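Long-range contact in cell division protein FtsI/penicillin binding protein 2 (Legionella pneumophila subsp. pneumophila ATCC 43290, PDB 4ZTK), which probably cross-links peptidoglycan strands during septum formation, as a D,D-transpeptidase of the penicillin-binding protein family: residues A238-G250 / L260-P272. Residues are numbered along the deposited sequence; the frame is centred on the assembly and turned at random.
Sequences AVIPGVSVAGKTG and LALFAGYVPADNP
A246-G250 and L260-V267 are the paired parts of the antiparallel beta hairpin at the edge of the five-stranded sheet of the penicillin-binding transpeptidase fold, their segment axes 176° apart. Paired backbone bonds join A246 with Y266, K248 with A264 and G250 with L262. Between the first two lies the G247-G265 pair, CA atoms 3.8 Å apart; F263 CZ occupies the place of a CB on G247, and A246 O with G247 CA that of a CB on G265. With CG anti to the backbone N (chi1 -168°), F263 CZ comes within 3.7 Å of G247 CA and equally near A238 CB. T249 CG2 meets this ring at its edge, 3.6 Å from F263 CD1. On the sheet's other side, A246 CB sits over one face of the Y266 ring, 3.7 Å from its centroid and 23° off the normal (CH-pi); Y266 OH is hydrogen-bonded to N223 OD1. K248, T249 and G250 match the family's K(T/S)G motif, consistent with the active-site strand: K248 NZ is hydrogen-bonded to S134 OG and donates to T249 O. T249 OG1 is hydrogen-bonded to T234 OG1 and to a sulfonate oxygen of a bound CHES molecule, probably from the crystallisation liquor, with which K248 NZ forms a salt bridge. Past the strands, after the cis peptide before P268, A269 N donates to S244 O at 2.8 Å from above the carbonyl plane, while a water bridges S244 N to D270 OD2.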
loop_
_atom_site.group_PDB
_atom_site.type_symbol
_atom_site.label_atom_id
_atom_site.label_comp_id
_atom_site.label_asym_id
_atom_site.label_seq_id
_atom_site.Cartn_x
_atom_site.Cartn_y
_atom_site.Cartn_z
ATOM N N ALA A 238 13.374 1.698 -2.289
ATOM C CA ALA A 238 13.139 1.042 -1.006
ATOM C C ALA A 238 14.129 -0.091 -0.743
ATOM O O ALA A 238 14.052 -0.756 0.292
ATOM C CB ALA A 238 11.707 0.523 -0.924
ATOM N N VAL A 239 15.053 -0.313 -1.672
ATOM C CA VAL A 239 16.023 -1.399 -1.539
ATOM C C VAL A 239 16.944 -1.214 -0.334
ATOM O O VAL A 239 17.482 -0.134 -0.122
ATOM C CB VAL A 239 16.882 -1.548 -2.809
ATOM C CG1 VAL A 239 18.122 -2.400 -2.530
ATOM C CG2 VAL A 239 16.058 -2.143 -3.942
ATOM N N ILE A 240 17.113 -2.274 0.453
ATOM C CA ILE A 240 18.083 -2.275 1.547
ATOM C C ILE A 240 19.009 -3.472 1.402
ATOM O O ILE A 240 18.575 -4.611 1.551
ATOM C CB ILE A 240 17.402 -2.371 2.918
ATOM C CG1 ILE A 240 16.441 -1.200 3.132
ATOM C CG2 ILE A 240 18.443 -2.432 4.022
ATOM C CD1 ILE A 240 15.542 -1.375 4.347
ATOM N N PRO A 241 20.290 -3.219 1.102
ATOM C CA PRO A 241 21.275 -4.292 0.946
ATOM C C PRO A 241 21.269 -5.256 2.126
ATOM O O PRO A 241 21.424 -4.837 3.274
ATOM C CB PRO A 241 22.601 -3.531 0.893
ATOM C CG PRO A 241 22.234 -2.219 0.291
ATOM C CD PRO A 241 20.878 -1.892 0.850
ATOM N N GLY A 242 21.066 -6.536 1.837
ATOM C CA GLY A 242 21.115 -7.568 2.856
ATOM C C GLY A 242 19.792 -7.785 3.564
ATOM O O GLY A 242 19.683 -8.638 4.444
ATOM N N VAL A 243 18.785 -7.001 3.191
ATOM C CA VAL A 243 17.457 -7.128 3.782
ATOM C C VAL A 243 16.398 -7.138 2.683
ATOM O O VAL A 243 16.214 -6.146 1.981
ATOM C CB VAL A 243 17.157 -5.978 4.763
ATOM C CG1 VAL A 243 15.829 -6.209 5.448
ATOM C CG2 VAL A 243 18.271 -5.841 5.802
ATOM N N SER A 244 15.708 -8.261 2.524
ATOM C CA SER A 244 14.694 -8.363 1.482
ATOM C C SER A 244 13.475 -7.513 1.828
ATOM O O SER A 244 12.911 -7.618 2.918
ATOM C CB SER A 244 14.294 -9.818 1.239
ATOM O OG SER A 244 13.675 -10.373 2.383
ATOM N N VAL A 245 13.085 -6.657 0.893
ATOM C CA VAL A 245 11.966 -5.752 1.104
ATOM C C VAL A 245 10.858 -6.054 0.102
ATOM O O VAL A 245 11.109 -6.185 -1.099
ATOM C CB VAL A 245 12.400 -4.278 0.947
ATOM C CG1 VAL A 245 11.245 -3.351 1.249
ATOM C CG2 VAL A 245 13.586 -3.967 1.855
ATOM N N ALA A 246 9.634 -6.175 0.606
ATOM C CA ALA A 246 8.467 -6.376 -0.243
ATOM C C ALA A 246 7.625 -5.116 -0.187
ATOM O O ALA A 246 7.336 -4.616 0.898
ATOM C CB ALA A 246 7.659 -7.562 0.249
ATOM N N GLY A 247 7.235 -4.593 -1.345
ATOM C CA GLY A 247 6.416 -3.397 -1.366
ATOM C C GLY A 247 5.839 -3.007 -2.711
ATOM O O GLY A 247 6.270 -3.492 -3.760
ATOM N N LYS A 248 4.860 -2.112 -2.670
ATOM C CA LYS A 248 4.158 -1.675 -3.870
ATOM C C LYS A 248 3.921 -0.175 -3.844
ATOM O O LYS A 248 3.398 0.370 -2.873
ATOM C CB LYS A 248 2.815 -2.399 -4.013
ATOM C CG LYS A 248 2.036 -1.996 -5.261
ATOM C CD LYS A 248 2.623 -2.653 -6.502
ATOM C CE LYS A 248 2.074 -2.043 -7.780
ATOM N NZ LYS A 248 2.566 -0.651 -8.004
ATOM N N THR A 249 4.311 0.480 -4.928
ATOM C CA THR A 249 4.110 1.906 -5.093
ATOM C C THR A 249 2.680 2.218 -5.505
ATOM O O THR A 249 1.989 1.383 -6.098
ATOM C CB THR A 249 5.027 2.452 -6.195
ATOM O OG1 THR A 249 4.792 1.720 -7.411
ATOM C CG2 THR A 249 6.483 2.290 -5.793
ATOM N N GLY A 250 2.244 3.433 -5.195
ATOM C CA GLY A 250 1.002 3.959 -5.728
ATOM C C GLY A 250 1.093 5.462 -5.923
ATOM O O GLY A 250 1.762 6.155 -5.152
ATOM N N LEU A 260 -1.511 12.038 -4.424
ATOM C CA LEU A 260 -1.118 11.216 -3.286
ATOM C C LEU A 260 -0.020 10.275 -3.757
ATOM O O LEU A 260 -0.173 9.585 -4.768
ATOM C CB LEU A 260 -2.301 10.403 -2.746
ATOM C CG LEU A 260 -3.492 11.159 -2.151
ATOM C CD1 LEU A 260 -4.532 10.179 -1.619
ATOM C CD2 LEU A 260 -3.039 12.103 -1.047
ATOM N N ALA A 261 1.093 10.262 -3.036
ATOM C CA ALA A 261 2.185 9.343 -3.330
ATOM C C ALA A 261 2.258 8.286 -2.232
ATOM O O ALA A 261 2.432 8.610 -1.057
ATOM C CB ALA A 261 3.496 10.101 -3.442
ATOM N N LEU A 262 2.131 7.023 -2.621
ATOM C CA LEU A 262 1.967 5.942 -1.657
ATOM C C LEU A 262 3.033 4.875 -1.788
ATOM O O LEU A 262 3.501 4.591 -2.887
ATOM C CB LEU A 262 0.602 5.266 -1.840
ATOM C CG LEU A 262 -0.690 6.074 -1.754
ATOM C CD1 LEU A 262 -0.986 6.758 -3.081
ATOM C CD2 LEU A 262 -1.844 5.167 -1.342
ATOM N N PHE A 263 3.394 4.265 -0.661
ATOM C CA PHE A 263 4.184 3.043 -0.685
ATOM C C PHE A 263 3.803 2.158 0.486
ATOM O O PHE A 263 3.835 2.584 1.635
ATOM C CB PHE A 263 5.688 3.325 -0.677
ATOM C CG PHE A 263 6.529 2.113 -0.987
ATOM C CD1 PHE A 263 6.655 1.654 -2.287
ATOM C CD2 PHE A 263 7.191 1.433 0.021
ATOM C CE1 PHE A 263 7.430 0.538 -2.579
ATOM C CE2 PHE A 263 7.973 0.320 -0.261
ATOM C CZ PHE A 263 8.091 -0.130 -1.562
ATOM N N ALA A 264 3.433 0.923 0.178
ATOM C CA ALA A 264 2.996 -0.028 1.185
ATOM C C ALA A 264 3.865 -1.264 1.085
ATOM O O ALA A 264 4.146 -1.738 -0.008
ATOM C CB ALA A 264 1.539 -0.394 0.963
ATOM N N GLY A 265 4.294 -1.789 2.223
ATOM C CA GLY A 265 5.139 -2.964 2.206
ATOM C C GLY A 265 5.417 -3.557 3.571
ATOM O O GLY A 265 4.803 -3.181 4.567
ATOM N N TYR A 266 6.354 -4.498 3.612
ATOM C CA TYR A 266 6.702 -5.162 4.854
ATOM C C TYR A 266 8.132 -5.691 4.796
ATOM O O TYR A 266 8.680 -5.901 3.713
ATOM C CB TYR A 266 5.697 -6.273 5.179
ATOM C CG TYR A 266 5.505 -7.285 4.068
ATOM C CD1 TYR A 266 6.372 -8.359 3.928
ATOM C CD2 TYR A 266 4.452 -7.173 3.170
ATOM C CE1 TYR A 266 6.203 -9.293 2.922
ATOM C CE2 TYR A 266 4.268 -8.106 2.162
ATOM C CZ TYR A 266 5.151 -9.162 2.042
ATOM O OH TYR A 266 4.987 -10.093 1.040
ATOM N N VAL A 267 8.730 -5.900 5.967
ATOM C CA VAL A 267 10.163 -6.155 6.055
ATOM C C VAL A 267 10.499 -6.879 7.361
ATOM O O VAL A 267 9.877 -6.609 8.389
ATOM C CB VAL A 267 10.955 -4.816 5.960
ATOM C CG1 VAL A 267 10.663 -3.922 7.157
ATOM C CG2 VAL A 267 12.444 -5.057 5.839
ATOM N N PRO A 268 11.437 -7.849 7.321
ATOM C CA PRO A 268 12.052 -8.462 6.135
ATOM C C PRO A 268 11.016 -9.296 5.395
ATOM O O PRO A 268 10.127 -9.836 6.040
ATOM C CB PRO A 268 13.134 -9.379 6.729
ATOM C CG PRO A 268 13.378 -8.856 8.116
ATOM C CD PRO A 268 12.032 -8.357 8.569
ATOM N N ALA A 269 11.117 -9.396 4.075
ATOM C CA ALA A 269 10.088 -10.084 3.296
ATOM C C ALA A 269 9.950 -11.557 3.675
ATOM O O ALA A 269 8.840 -12.086 3.733
ATOM C CB ALA A 269 10.360 -9.940 1.811
ATOM N N ASP A 270 11.080 -12.204 3.947
ATOM C CA ASP A 270 11.118 -13.639 4.222
ATOM C C ASP A 270 10.511 -14.012 5.573
ATOM O O ASP A 270 10.062 -15.143 5.768
ATOM C CB ASP A 270 12.553 -14.166 4.123
ATOM C CG ASP A 270 13.534 -13.354 4.953
ATOM O OD1 ASP A 270 14.423 -13.960 5.588
ATOM O OD2 ASP A 270 13.418 -12.110 4.966
ATOM N N ASN A 271 10.507 -13.065 6.505
ATOM C CA ASN A 271 9.897 -13.272 7.813
ATOM C C ASN A 271 9.584 -11.929 8.454
ATOM O O ASN A 271 10.310 -11.475 9.332
ATOM C CB ASN A 271 10.818 -14.096 8.713
ATOM C CG ASN A 271 10.091 -14.684 9.900
ATOM O OD1 ASN A 271 9.320 -14.002 10.572
ATOM N ND2 ASN A 271 10.323 -15.968 10.157
ATOM N N PRO A 272 8.488 -11.299 8.010
ATOM C CA PRO A 272 8.153 -9.900 8.298
ATOM C C PRO A 272 8.181 -9.555 9.774
ATOM O O PRO A 272 7.713 -10.324 10.604
ATOM C CB PRO A 272 6.734 -9.768 7.742
ATOM C CG PRO A 272 6.697 -10.757 6.632
ATOM C CD PRO A 272 7.469 -11.932 7.155
HETATM O O HOH W 1 16.105 -10.356 4.819
#